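Local atomic coordinates of acyl-CoA dehydrogenase (Bacillus subtilis, PDB entry 5LNX), a protein that catalyses the FAD-dependent oxidation of 2,3-saturated acyl-CoA thioesters to the 2,3-dehydroacyl-CoA, handing the two hydrogens on to an acceptor. Residues E34-L39 and G82-V87; N94-F99 and I163-A168; A168-D173 and S180-E185; G240-A245 and H295-A300; L249-A254 and R352-T357. All coordinates share one frame; numbering follows the deposited sequence.

Interactions 2 and 3 share Ala168 and strand 163-169, their centres 11 Å apart; Thr166 and Tyr164 of one pair through the backbone with Phe182 and Val184 of the other. Interactions 4 and 5 both use helix 229-265, with centres 14 Å apart, and touch where Leu249 meets Tyr298 and Val297. Interaction 1 reaches interaction 4 through Ser86, packed on Gly243. A bound flavin-adenine dinucleotide touches Val356 of interaction 5; the side chains of Ile84 and Ile165 are each about 9 Å from a bound one. Interactions 3 and 5, on opposite sides of the chain's centre, are farthest apart, 33 Å between centres.

Interaction 1 (E34-L39 and G82-V87)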
# COMPACT_ATOMS: atom_id res chain seq x y z
N GLU D 34 -21.16 26.47 -11.34
CA GLU D 34 -20.89 27.77 -11.97
C GLU D 34 -19.72 28.51 -11.34
O GLU D 34 -19.64 28.66 -10.12
CB GLU D 34 -22.13 28.66 -11.95
CG GLU D 34 -23.34 28.01 -12.63
CD GLU D 34 -24.51 28.96 -12.77
OE1 GLU D 34 -24.56 29.98 -12.03
OE2 GLU D 34 -25.39 28.68 -13.62
N PHE D 35 -18.83 28.96 -12.21
CA PHE D 35 -17.64 29.72 -11.81
C PHE D 35 -18.07 30.86 -10.86
O PHE D 35 -19.07 31.52 -11.12
CB PHE D 35 -16.93 30.30 -13.06
CG PHE D 35 -15.68 31.08 -12.76
CD1 PHE D 35 -14.46 30.46 -12.63
CD2 PHE D 35 -15.74 32.44 -12.60
CE1 PHE D 35 -13.32 31.18 -12.34
CE2 PHE D 35 -14.62 33.18 -12.32
CZ PHE D 35 -13.41 32.55 -12.19
N PRO D 36 -17.32 31.09 -9.76
CA PRO D 36 -17.77 31.99 -8.72
C PRO D 36 -17.33 33.42 -8.98
O PRO D 36 -16.53 33.98 -8.22
CB PRO D 36 -17.08 31.41 -7.49
CG PRO D 36 -15.77 30.90 -8.01
CD PRO D 36 -15.94 30.64 -9.49
N PHE D 37 -17.87 34.01 -10.02
CA PHE D 37 -17.47 35.37 -10.45
C PHE D 37 -17.44 36.40 -9.31
O PHE D 37 -16.51 37.19 -9.21
CB PHE D 37 -18.41 35.86 -11.54
CG PHE D 37 -18.20 35.18 -12.86
CD1 PHE D 37 -17.10 35.49 -13.65
CD2 PHE D 37 -19.09 34.22 -13.31
CE1 PHE D 37 -16.90 34.86 -14.86
CE2 PHE D 37 -18.89 33.58 -14.53
CZ PHE D 37 -17.80 33.90 -15.30
N GLN D 38 -18.47 36.37 -8.47
CA GLN D 38 -18.59 37.32 -7.35
C GLN D 38 -17.56 37.15 -6.25
O GLN D 38 -17.06 38.13 -5.72
CB GLN D 38 -19.98 37.28 -6.76
N LEU D 39 -17.25 35.91 -5.92
CA LEU D 39 -16.22 35.60 -4.94
C LEU D 39 -14.87 36.09 -5.38
O LEU D 39 -14.14 36.74 -4.63
CB LEU D 39 -16.14 34.08 -4.73
CG LEU D 39 -15.13 33.57 -3.69
CD1 LEU D 39 -15.38 34.21 -2.33
CD2 LEU D 39 -15.15 32.06 -3.56
N GLY D 82 -9.16 26.99 -4.90
CA GLY D 82 -7.72 26.90 -4.67
C GLY D 82 -6.93 26.84 -5.97
O GLY D 82 -5.92 27.52 -6.15
N VAL D 83 -7.38 26.00 -6.88
CA VAL D 83 -6.72 25.87 -8.16
C VAL D 83 -6.90 27.09 -9.04
O VAL D 83 -6.00 27.43 -9.81
CB VAL D 83 -7.14 24.63 -8.95
CG1 VAL D 83 -8.60 24.69 -9.35
CG2 VAL D 83 -6.26 24.46 -10.20
N ILE D 84 -8.10 27.67 -9.00
CA ILE D 84 -8.40 28.89 -9.78
C ILE D 84 -7.42 29.96 -9.38
O ILE D 84 -6.83 30.63 -10.22
CB ILE D 84 -9.82 29.42 -9.53
CG1 ILE D 84 -10.86 28.53 -10.22
CG2 ILE D 84 -9.95 30.84 -10.04
CD1 ILE D 84 -12.28 28.78 -9.75
N LEU D 85 -7.27 30.13 -8.08
CA LEU D 85 -6.27 31.07 -7.58
C LEU D 85 -4.85 30.67 -7.99
O LEU D 85 -4.04 31.51 -8.38
CB LEU D 85 -6.34 31.17 -6.05
CG LEU D 85 -5.34 32.16 -5.43
CD1 LEU D 85 -5.37 33.50 -6.12
CD2 LEU D 85 -5.61 32.33 -3.94
N SER D 86 -4.57 29.38 -7.87
CA SER D 86 -3.21 28.86 -8.06
C SER D 86 -2.73 29.06 -9.51
O SER D 86 -1.58 29.43 -9.76
CB SER D 86 -3.15 27.36 -7.70
OG SER D 86 -1.82 26.92 -7.52
N VAL D 87 -3.61 28.72 -10.44
CA VAL D 87 -3.34 28.88 -11.86
C VAL D 87 -3.17 30.37 -12.15
O VAL D 87 -2.17 30.78 -12.75
CB VAL D 87 -4.45 28.27 -12.73
CG1 VAL D 87 -4.39 28.81 -14.15
CG2 VAL D 87 -4.32 26.75 -12.75
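Backbone oxygen O of Ile84, whose side chain is the one meeting residues 34-39, takes a hydrogen bond from the side-chain amide ND2 of Asn157, a polar link made from the same turn of helix 79-90. The contact itself is apolar. Methyl CD1 of Ile84 comes up obliquely to the ring of Phe35, 3.7 Å from its CE1, while the second branch, CG2 of Ile84, stands 4.1 Å from the same CE1. Next to Phe35 in the chain, Pro36 offers the CD corner of its ring, 4.1 Å from CD1 of Ile84. Both segments belong to the all-helical N-terminal domain of the acyl-CoA dehydrogenase fold, where the turn leading into helix 37-45 is set against helix 79-90. Pro36 occupies the N-cap of the former and is the centre of an inverse gamma turn, closed by a weak bond from Phe37 N to Phe35 O. With CG opposite the backbone N (chi1 -179°), Phe35 extends to Ile84; its CD2 lies over the centre of the Phe37 ring, 3.4 Å above that plane, and CD of Pro36 lies over one Phe35 face, toward the rim. Ile40 also touches both Phe35 and Ile84.

Interaction 2 (N94-F99 and I163-A168); sequences NPILYF and IYITFA
Ile165 of strand 163-169 meets Pro95 and Ile96 of the short helix 94-99, one branch to each. Its methyl CG2 sits 4.0 Å from CB of Pro95 and 4.1 Å from CG of the same ring. The other branch ends in CD1, which lies 3.9 Å from CG1 of Ile96 and 4.0 Å from CD1 of Ile96. This split follows from the torsions: CG1 stands beside the backbone N (chi1 -54°), CG2 opposite it, and the turn at chi2 (-43°) brings CD1 round to Ile96. All three residues are buried, yet the packing thins along the strand in both directions. Ile163 makes no close contact with the helix and is taken up by Tyr108 and Leu112 of helix 102-114, whereas the Phe167 ring stops short of it and meets Phe121. Farther along the helix, Tyr98 points clear of the strand and is exposed. Cutting Ile165 back to an alanine here would probably open a gap between the strand and the helix, leaving Pro95 and Ile96 without the two methyls they pack on. Since no hydrogen bond crosses between the two segments, this contact is apolar packing: a helix of the N-terminal domain laid against a strand of the middle beta domain, the interdomain packing of the acyl-CoA dehydrogenase fold.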
# COMPACT_ATOMS: atom_id res chain seq x y z
N ASN D 94 2.56 35.00 -13.24
CA ASN D 94 4.01 34.93 -12.97
C ASN D 94 4.87 34.85 -14.23
O ASN D 94 5.96 35.41 -14.27
CB ASN D 94 4.34 33.74 -12.04
CG ASN D 94 4.17 34.06 -10.55
OD1 ASN D 94 3.77 35.16 -10.17
ND2 ASN D 94 4.53 33.11 -9.71
N PRO D 95 4.40 34.14 -15.27
CA PRO D 95 5.23 34.09 -16.48
C PRO D 95 5.51 35.47 -17.03
O PRO D 95 6.64 35.75 -17.41
CB PRO D 95 4.38 33.27 -17.46
CG PRO D 95 3.48 32.45 -16.60
CD PRO D 95 3.20 33.29 -15.38
N ILE D 96 4.49 36.33 -17.02
CA ILE D 96 4.70 37.75 -17.36
C ILE D 96 5.69 38.40 -16.39
O ILE D 96 6.65 39.04 -16.80
CB ILE D 96 3.39 38.57 -17.32
CG1 ILE D 96 2.37 38.02 -18.33
CG2 ILE D 96 3.69 40.04 -17.60
CD1 ILE D 96 1.03 38.72 -18.31
N LEU D 97 5.43 38.22 -15.09
CA LEU D 97 6.24 38.81 -14.04
C LEU D 97 7.73 38.47 -14.18
O LEU D 97 8.59 39.33 -13.99
CB LEU D 97 5.74 38.40 -12.65
CG LEU D 97 6.62 38.81 -11.44
CD1 LEU D 97 6.82 40.32 -11.39
CD2 LEU D 97 6.02 38.33 -10.14
N TYR D 98 8.01 37.22 -14.52
CA TYR D 98 9.39 36.70 -14.46
C TYR D 98 10.14 36.73 -15.80
O TYR D 98 11.38 36.75 -15.81
CB TYR D 98 9.39 35.28 -13.89
CG TYR D 98 9.04 35.22 -12.42
CD1 TYR D 98 9.73 36.00 -11.49
CD2 TYR D 98 8.04 34.37 -11.95
CE1 TYR D 98 9.40 35.96 -10.14
CE2 TYR D 98 7.71 34.32 -10.61
CZ TYR D 98 8.39 35.12 -9.71
OH TYR D 98 8.07 35.07 -8.37
N PHE D 99 9.41 36.65 -16.90
CA PHE D 99 10.02 36.57 -18.24
C PHE D 99 9.61 37.70 -19.17
O PHE D 99 10.19 37.86 -20.25
CB PHE D 99 9.72 35.21 -18.88
CG PHE D 99 10.29 34.05 -18.11
CD1 PHE D 99 11.58 33.61 -18.36
CD2 PHE D 99 9.56 33.44 -17.09
CE1 PHE D 99 12.11 32.55 -17.65
CE2 PHE D 99 10.09 32.37 -16.38
CZ PHE D 99 11.37 31.92 -16.66
N ILE D 163 -6.77 37.01 -19.65
CA ILE D 163 -5.43 36.79 -20.18
C ILE D 163 -5.16 35.29 -20.22
O ILE D 163 -5.38 34.59 -19.22
CB ILE D 163 -4.36 37.44 -19.27
CG1 ILE D 163 -4.46 38.97 -19.29
CG2 ILE D 163 -2.97 36.89 -19.59
CD1 ILE D 163 -3.99 39.67 -20.54
N TYR D 164 -4.65 34.81 -21.36
CA TYR D 164 -4.18 33.41 -21.49
C TYR D 164 -2.70 33.35 -21.91
O TYR D 164 -2.36 33.64 -23.05
CB TYR D 164 -5.01 32.62 -22.50
CG TYR D 164 -6.49 32.50 -22.21
CD1 TYR D 164 -7.33 33.60 -22.38
CD2 TYR D 164 -7.07 31.28 -21.87
CE1 TYR D 164 -8.70 33.51 -22.15
CE2 TYR D 164 -8.45 31.19 -21.65
CZ TYR D 164 -9.25 32.30 -21.79
OH TYR D 164 -10.60 32.25 -21.55
N ILE D 165 -1.85 32.91 -20.97
CA ILE D 165 -0.44 32.64 -21.27
C ILE D 165 -0.37 31.38 -22.13
O ILE D 165 -0.66 30.28 -21.66
CB ILE D 165 0.43 32.45 -20.01
CG1 ILE D 165 0.30 33.63 -19.05
CG2 ILE D 165 1.87 32.22 -20.39
CD1 ILE D 165 0.31 35.01 -19.69
N THR D 166 -0.04 31.59 -23.40
CA THR D 166 -0.28 30.59 -24.44
C THR D 166 1.02 30.22 -25.10
O THR D 166 1.80 31.09 -25.49
CB THR D 166 -1.26 31.07 -25.54
OG1 THR D 166 -2.42 31.65 -24.94
CG2 THR D 166 -1.72 29.89 -26.42
N PHE D 167 1.16 28.92 -25.33
CA PHE D 167 2.38 28.35 -25.89
C PHE D 167 2.12 27.80 -27.28
O PHE D 167 1.17 27.05 -27.50
CB PHE D 167 2.96 27.28 -24.96
CG PHE D 167 3.29 27.80 -23.59
CD1 PHE D 167 4.52 28.36 -23.33
CD2 PHE D 167 2.32 27.82 -22.60
CE1 PHE D 167 4.80 28.88 -22.08
CE2 PHE D 167 2.58 28.35 -21.36
CZ PHE D 167 3.83 28.87 -21.09
N ALA D 168 3.01 28.14 -28.21
CA ALA D 168 2.80 27.86 -29.63
C ALA D 168 4.13 27.77 -30.40
O ALA D 168 5.03 28.55 -30.14
CB ALA D 168 1.88 28.91 -30.23

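Interaction 3 (A168-D173 and S180-E185)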
# COMPACT_ATOMS: atom_id res chain seq x y z
N ALA D 168 3.01 28.14 -28.21
CA ALA D 168 2.80 27.86 -29.63
C ALA D 168 4.13 27.77 -30.40
O ALA D 168 5.03 28.55 -30.14
CB ALA D 168 1.88 28.91 -30.23
N LEU D 169 4.22 26.82 -31.33
CA LEU D 169 5.41 26.64 -32.21
C LEU D 169 5.73 27.83 -33.13
O LEU D 169 4.89 28.24 -33.94
CB LEU D 169 5.23 25.43 -33.13
CG LEU D 169 5.28 24.06 -32.48
CD1 LEU D 169 4.86 23.01 -33.49
CD2 LEU D 169 6.65 23.77 -31.92
N THR D 170 6.92 28.40 -32.96
CA THR D 170 7.45 29.46 -33.91
C THR D 170 8.15 29.13 -35.37
O THR D 170 7.68 29.72 -36.42
CB THR D 170 8.13 30.61 -33.06
OG1 THR D 170 8.87 30.10 -31.93
CG2 THR D 170 7.10 31.61 -32.51
N ALA D 171 9.22 28.33 -35.61
CA ALA D 171 9.91 27.24 -34.87
C ALA D 171 9.28 25.79 -34.81
O ALA D 171 9.42 25.12 -33.77
CB ALA D 171 9.91 27.63 -33.44
N PRO D 172 8.79 25.20 -35.88
CA PRO D 172 8.32 23.79 -35.87
C PRO D 172 9.41 22.70 -35.99
O PRO D 172 9.20 21.57 -35.53
CB PRO D 172 7.36 23.72 -37.07
CG PRO D 172 6.76 25.09 -37.14
CD PRO D 172 7.81 26.05 -36.66
N ASP D 173 10.51 22.97 -36.71
CA ASP D 173 11.54 21.94 -36.92
C ASP D 173 12.42 21.71 -35.68
O ASP D 173 13.19 20.75 -35.63
CB ASP D 173 12.38 22.17 -38.21
CG ASP D 173 13.24 23.41 -38.15
OD1 ASP D 173 12.89 24.37 -37.43
OD2 ASP D 173 14.21 23.45 -38.95
N SER D 180 7.43 28.96 -28.54
CA SER D 180 7.37 30.31 -27.99
C SER D 180 6.17 30.51 -27.05
O SER D 180 5.18 29.77 -27.12
CB SER D 180 7.29 31.33 -29.13
OG SER D 180 8.58 31.55 -29.69
N ALA D 181 6.25 31.55 -26.23
CA ALA D 181 5.18 31.87 -25.28
C ALA D 181 4.57 33.22 -25.55
O ALA D 181 5.28 34.21 -25.77
CB ALA D 181 5.69 31.80 -23.85
N PHE D 182 3.24 33.26 -25.45
CA PHE D 182 2.44 34.44 -25.85
C PHE D 182 1.42 34.90 -24.79
O PHE D 182 0.70 34.08 -24.20
CB PHE D 182 1.70 34.14 -27.14
CG PHE D 182 2.61 33.89 -28.31
CD1 PHE D 182 2.98 34.93 -29.15
CD2 PHE D 182 3.07 32.61 -28.58
CE1 PHE D 182 3.80 34.69 -30.24
CE2 PHE D 182 3.89 32.36 -29.68
CZ PHE D 182 4.26 33.41 -30.50
N ILE D 183 1.39 36.21 -24.55
CA ILE D 183 0.31 36.86 -23.80
C ILE D 183 -0.91 37.05 -24.71
O ILE D 183 -0.97 37.99 -25.50
CB ILE D 183 0.72 38.29 -23.32
CG1 ILE D 183 1.79 38.25 -22.19
N VAL D 184 -1.88 36.16 -24.60
CA VAL D 184 -3.11 36.24 -25.40
C VAL D 184 -4.26 36.84 -24.59
O VAL D 184 -4.57 36.37 -23.51
CB VAL D 184 -3.54 34.87 -25.95
CG1 VAL D 184 -4.75 35.03 -26.89
CG2 VAL D 184 -2.39 34.22 -26.69
N GLU D 185 -4.89 37.86 -25.16
CA GLU D 185 -6.04 38.53 -24.58
C GLU D 185 -7.32 37.89 -25.10
O GLU D 185 -7.38 37.46 -26.25
CB GLU D 185 -6.04 40.02 -24.91
CG GLU D 185 -4.81 40.77 -24.39
CD GLU D 185 -4.82 42.27 -24.66
OE1 GLU D 185 -3.74 42.91 -24.85
OE2 GLU D 185 -5.92 42.84 -24.61
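The ring of Phe182 turns its edge to residues 168-170: near the ring plane lie methyl CG2 of Thr170, 3.9 Å from CZ of Phe182, and backbone O of Ala168, 4.0 Å from CE2. CB of Ala168 is equally close to that CE2. Tyr146 meets the same ring edge-to-face, and Ala139 and Leu222 also touch it. CG of Phe182 stands beside its own backbone N (chi1 -63°), which carries the ring back along the strand to this end. Ala168 and Ser180 form an antiparallel hydrogen-bonded pair of the beta hairpin made by strands 163-169 and 179-185 in the middle domain; Ala168 N reaches Ser180 O at 2.9 Å and Ser180 N reaches Ala168 O at the same distance. Just past the end of the first strand, a hydroxyl pair adds a side-chain link, OG1 of Thr170 to OG of Ser180 at 2.7 Å. Each hydroxyl has a further partner: O of Gly178 for Thr170, N of Gly227 for Ser180. Replacing Thr170 by an alanine would probably leave Ser180 OG and Gly178 O each short of one partner and uncover part of the Phe182 edge. Thr170 and Gly178 also pair through the backbone, continuing the hairpin toward its turn.

Interaction 4 (G240-A245 and H295-A300)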
# COMPACT_ATOMS: atom_id res chain seq x y z
N GLY D 240 3.96 26.30 -9.60
CA GLY D 240 2.61 25.72 -9.81
C GLY D 240 2.38 24.39 -9.11
O GLY D 240 1.32 24.16 -8.54
N ARG D 241 3.38 23.52 -9.15
CA ARG D 241 3.27 22.15 -8.60
C ARG D 241 3.25 22.12 -7.06
O ARG D 241 2.59 21.27 -6.44
CB ARG D 241 4.41 21.27 -9.10
CG ARG D 241 4.13 20.59 -10.44
CD ARG D 241 5.40 20.08 -11.10
NE ARG D 241 5.29 20.06 -12.55
CZ ARG D 241 6.30 19.83 -13.39
NH1 ARG D 241 7.51 19.62 -12.91
NH2 ARG D 241 6.10 19.85 -14.70
N ILE D 242 3.99 23.05 -6.47
CA ILE D 242 3.96 23.27 -5.02
C ILE D 242 2.56 23.74 -4.59
O ILE D 242 2.02 23.30 -3.58
CB ILE D 242 4.95 24.36 -4.58
CG1 ILE D 242 6.38 23.97 -4.97
CG2 ILE D 242 4.85 24.58 -3.07
CD1 ILE D 242 7.37 25.09 -4.81
N GLY D 243 1.99 24.61 -5.40
CA GLY D 243 0.60 25.03 -5.24
C GLY D 243 -0.36 23.87 -5.34
O GLY D 243 -1.26 23.72 -4.51
N ILE D 244 -0.19 23.03 -6.34
CA ILE D 244 -1.06 21.82 -6.46
C ILE D 244 -0.90 20.91 -5.24
O ILE D 244 -1.86 20.29 -4.79
CB ILE D 244 -0.74 20.99 -7.69
CG1 ILE D 244 -0.99 21.81 -8.96
CG2 ILE D 244 -1.56 19.72 -7.72
CD1 ILE D 244 -2.40 22.34 -9.10
N ALA D 245 0.31 20.89 -4.69
CA ALA D 245 0.62 20.08 -3.52
C ALA D 245 -0.11 20.63 -2.29
O ALA D 245 -0.69 19.88 -1.49
CB ALA D 245 2.12 20.07 -3.28
N HIS D 295 5.42 19.47 5.35
CA HIS D 295 6.85 19.87 5.37
C HIS D 295 7.48 19.82 3.99
O HIS D 295 8.35 20.62 3.65
CB HIS D 295 7.69 18.95 6.28
CG HIS D 295 7.22 18.86 7.69
ND1 HIS D 295 6.64 19.91 8.37
CD2 HIS D 295 7.24 17.81 8.54
CE1 HIS D 295 6.30 19.49 9.58
NE2 HIS D 295 6.66 18.23 9.71
N LEU D 296 7.05 18.84 3.20
CA LEU D 296 7.49 18.75 1.80
C LEU D 296 7.10 20.01 1.05
O LEU D 296 7.92 20.59 0.33
CB LEU D 296 6.85 17.55 1.10
CG LEU D 296 7.37 16.17 1.47
CD1 LEU D 296 6.55 15.12 0.76
CD2 LEU D 296 8.84 16.01 1.12
N VAL D 297 5.85 20.42 1.24
CA VAL D 297 5.28 21.60 0.59
C VAL D 297 6.03 22.88 0.96
O VAL D 297 6.55 23.59 0.10
CB VAL D 297 3.79 21.80 0.96
CG1 VAL D 297 3.28 23.14 0.45
CG2 VAL D 297 2.94 20.67 0.41
N TYR D 298 6.10 23.15 2.25
CA TYR D 298 6.66 24.41 2.76
C TYR D 298 8.17 24.55 2.63
O TYR D 298 8.67 25.66 2.48
CB TYR D 298 6.20 24.66 4.20
CG TYR D 298 4.75 25.08 4.21
CD1 TYR D 298 4.36 26.31 3.68
CD2 TYR D 298 3.75 24.20 4.65
CE1 TYR D 298 3.02 26.67 3.59
CE2 TYR D 298 2.42 24.55 4.58
CZ TYR D 298 2.05 25.78 4.06
OH TYR D 298 0.74 26.16 4.03
N HIS D 299 8.89 23.44 2.69
CA HIS D 299 10.32 23.45 2.44
C HIS D 299 10.62 23.70 0.95
O HIS D 299 11.56 24.41 0.59
CB HIS D 299 10.97 22.14 2.90
CG HIS D 299 12.43 22.04 2.55
ND1 HIS D 299 13.36 22.95 3.00
CD2 HIS D 299 13.10 21.15 1.78
CE1 HIS D 299 14.55 22.62 2.53
NE2 HIS D 299 14.43 21.53 1.79
N ALA D 300 9.81 23.09 0.10
CA ALA D 300 9.86 23.32 -1.35
C ALA D 300 9.65 24.80 -1.68
O ALA D 300 10.32 25.37 -2.55
CB ALA D 300 8.82 22.48 -2.06
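Ile242 and Ala245 of helix 229-265 face Val297 and Ala300 of helix 277-305 across two nearly antiparallel segments, whose axes approach to 9.5 Å at 152° between directions. The apolar side-chain contacts centre on Ile242 and Val297. Methyl CB of Ala245 lies 3.8 Å from CG2 of Val297, the branch beside the backbone N; the other branch, CG1 of Val297, opposite that N (chi1 171°), is 4.1 Å from CG2 of Ile242. The long arm of Ile242 runs the other way: CG1 is beside its backbone N (chi1 -59°) and the chain is extended at chi2, which places CD1 4.1 Å from CB of Ala300. A second kind of contact sets side chain on backbone. CG2 of Ile242 rests 3.7 Å from O of Val297, and CD1 of Ile242 is just as far from O of Ala300, so the isoleucine lies along the peptide surface of the facing helix. Hydrogen bonds stay within each helix, as in Ala245 N to Arg241 O, and none crosses. In the helical C-terminal domain this pair is flanked by helix 311-326, with Ala314 on Ile242 and Ala317 on Ala245, and by helix 64-77, whose Ile68 touches both Ile242 and Val297; on the far side of helix 277-305, His295 and His299 meet His299 and His295 of the second subunit.

Interaction 5 (L249-A254 and R352-T357)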
# COMPACT_ATOMS: atom_id res chain seq x y z
N LEU D 249 -2.90 19.14 0.08
CA LEU D 249 -2.69 19.22 1.51
C LEU D 249 -4.00 19.66 2.19
O LEU D 249 -4.56 18.95 3.03
CB LEU D 249 -1.56 20.21 1.82
CG LEU D 249 -1.18 20.43 3.29
CD1 LEU D 249 -0.80 19.11 3.97
CD2 LEU D 249 -0.04 21.43 3.40
N GLY D 250 -4.49 20.82 1.77
CA GLY D 250 -5.78 21.36 2.22
C GLY D 250 -6.89 20.33 2.09
O GLY D 250 -7.65 20.09 3.02
N ILE D 251 -7.00 19.73 0.91
CA ILE D 251 -7.98 18.64 0.72
C ILE D 251 -7.85 17.62 1.86
O ILE D 251 -8.84 17.20 2.43
CB ILE D 251 -7.81 17.92 -0.62
CG1 ILE D 251 -8.33 18.79 -1.75
CG2 ILE D 251 -8.58 16.61 -0.62
CD1 ILE D 251 -7.86 18.34 -3.13
N ALA D 252 -6.62 17.20 2.14
CA ALA D 252 -6.35 16.08 3.04
C ALA D 252 -6.68 16.45 4.49
O ALA D 252 -7.13 15.61 5.27
CB ALA D 252 -4.91 15.65 2.93
N GLU D 253 -6.42 17.71 4.83
CA GLU D 253 -6.67 18.21 6.15
C GLU D 253 -8.16 18.33 6.44
O GLU D 253 -8.65 18.00 7.52
CB GLU D 253 -5.95 19.53 6.33
CG GLU D 253 -4.45 19.33 6.46
CD GLU D 253 -3.73 20.59 6.86
OE1 GLU D 253 -4.33 21.69 6.67
OE2 GLU D 253 -2.57 20.51 7.31
N ALA D 254 -8.90 18.77 5.43
CA ALA D 254 -10.36 18.80 5.47
C ALA D 254 -10.91 17.39 5.70
O ALA D 254 -11.79 17.18 6.53
CB ALA D 254 -10.93 19.38 4.18
N ARG D 352 -13.58 13.00 -5.09
CA ARG D 352 -13.76 13.48 -6.44
C ARG D 352 -12.72 14.55 -6.78
O ARG D 352 -12.07 14.48 -7.84
CB ARG D 352 -15.16 14.06 -6.59
CG ARG D 352 -16.29 13.03 -6.64
CD ARG D 352 -17.54 13.59 -7.30
NE ARG D 352 -18.22 14.58 -6.48
CZ ARG D 352 -18.00 15.89 -6.51
NH1 ARG D 352 -17.13 16.43 -7.35
NH2 ARG D 352 -18.64 16.70 -5.65
N ASP D 353 -12.61 15.55 -5.90
CA ASP D 353 -11.61 16.60 -6.05
C ASP D 353 -10.18 16.04 -5.94
O ASP D 353 -9.33 16.31 -6.81
CB ASP D 353 -11.84 17.74 -5.04
CG ASP D 353 -13.07 18.60 -5.38
OD1 ASP D 353 -13.99 18.11 -6.07
OD2 ASP D 353 -13.10 19.79 -4.96
N ALA D 354 -9.92 15.24 -4.92
CA ALA D 354 -8.56 14.67 -4.70
C ALA D 354 -7.87 14.12 -5.97
O ALA D 354 -6.72 14.47 -6.27
CB ALA D 354 -8.59 13.57 -3.65
N LYS D 355 -8.58 13.26 -6.67
CA LYS D 355 -8.04 12.49 -7.80
C LYS D 355 -7.37 13.36 -8.89
O LYS D 355 -6.39 12.96 -9.51
CB LYS D 355 -9.16 11.66 -8.42
CG LYS D 355 -8.76 10.89 -9.67
CD LYS D 355 -7.73 9.82 -9.34
CE LYS D 355 -6.62 9.76 -10.37
NZ LYS D 355 -5.61 8.73 -10.01
N VAL D 356 -7.90 14.55 -9.11
CA VAL D 356 -7.32 15.51 -10.04
C VAL D 356 -5.86 15.82 -9.72
O VAL D 356 -5.02 16.06 -10.62
CB VAL D 356 -8.11 16.83 -10.00
CG2 VAL D 356 -7.56 17.85 -10.97
N THR D 357 -5.56 15.83 -8.42
CA THR D 357 -4.28 16.33 -7.92
C THR D 357 -3.15 15.41 -8.33
O THR D 357 -1.99 15.84 -8.39
CB THR D 357 -4.26 16.48 -6.37
OG1 THR D 357 -4.41 15.21 -5.73
CG2 THR D 357 -5.37 17.41 -5.91
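A single isoleucine makes this apolar contact: Ile251 of the long helix 229-265 packs on Asp353, Ala354 and Thr357 of the segment 352-357, inside the C-terminal domain of the acyl-CoA dehydrogenase fold. Its CD1 does most of the touching. This methyl meets CG2 of Thr357 tip to tip at 3.8 Å, lies 4.1 Å from CA of Ala354, and stands 4.3 Å from backbone C of Asp353. The shorter branch, CG2 of Ile251, is 4.3 Å from CB of Ala354. Extension explains the reach: CG1 is opposite the carbonyl carbon (chi1 -75°), and chi2 of 164° carries CD1 straight out to the facing backbone. On Thr357 the rotation about chi1 (64°) sets CG2 opposite the carbonyl carbon and toward Ile251. Asp353 gives the contact its aliphatic CB, 4.5 Å from CD1 of Ile251; its carboxylate works elsewhere, OD1 accepting a hydrogen bond from N of Leu202. Ala79 of helix 79-90 touches both Ile251 and Asp353. Next in the chain, Val356 contacts the flavin-adenine dinucleotide and packs on Tyr341 of the third subunit, and NZ of Lys355 bonds to OE1 of Gln334 of that subunit. No hydrogen bond or charge pair spans the two segments, so between them the contact is the apolar fit of one branched side chain against the facing segment, while Asp353 and Lys355 serve polar partners elsewhere.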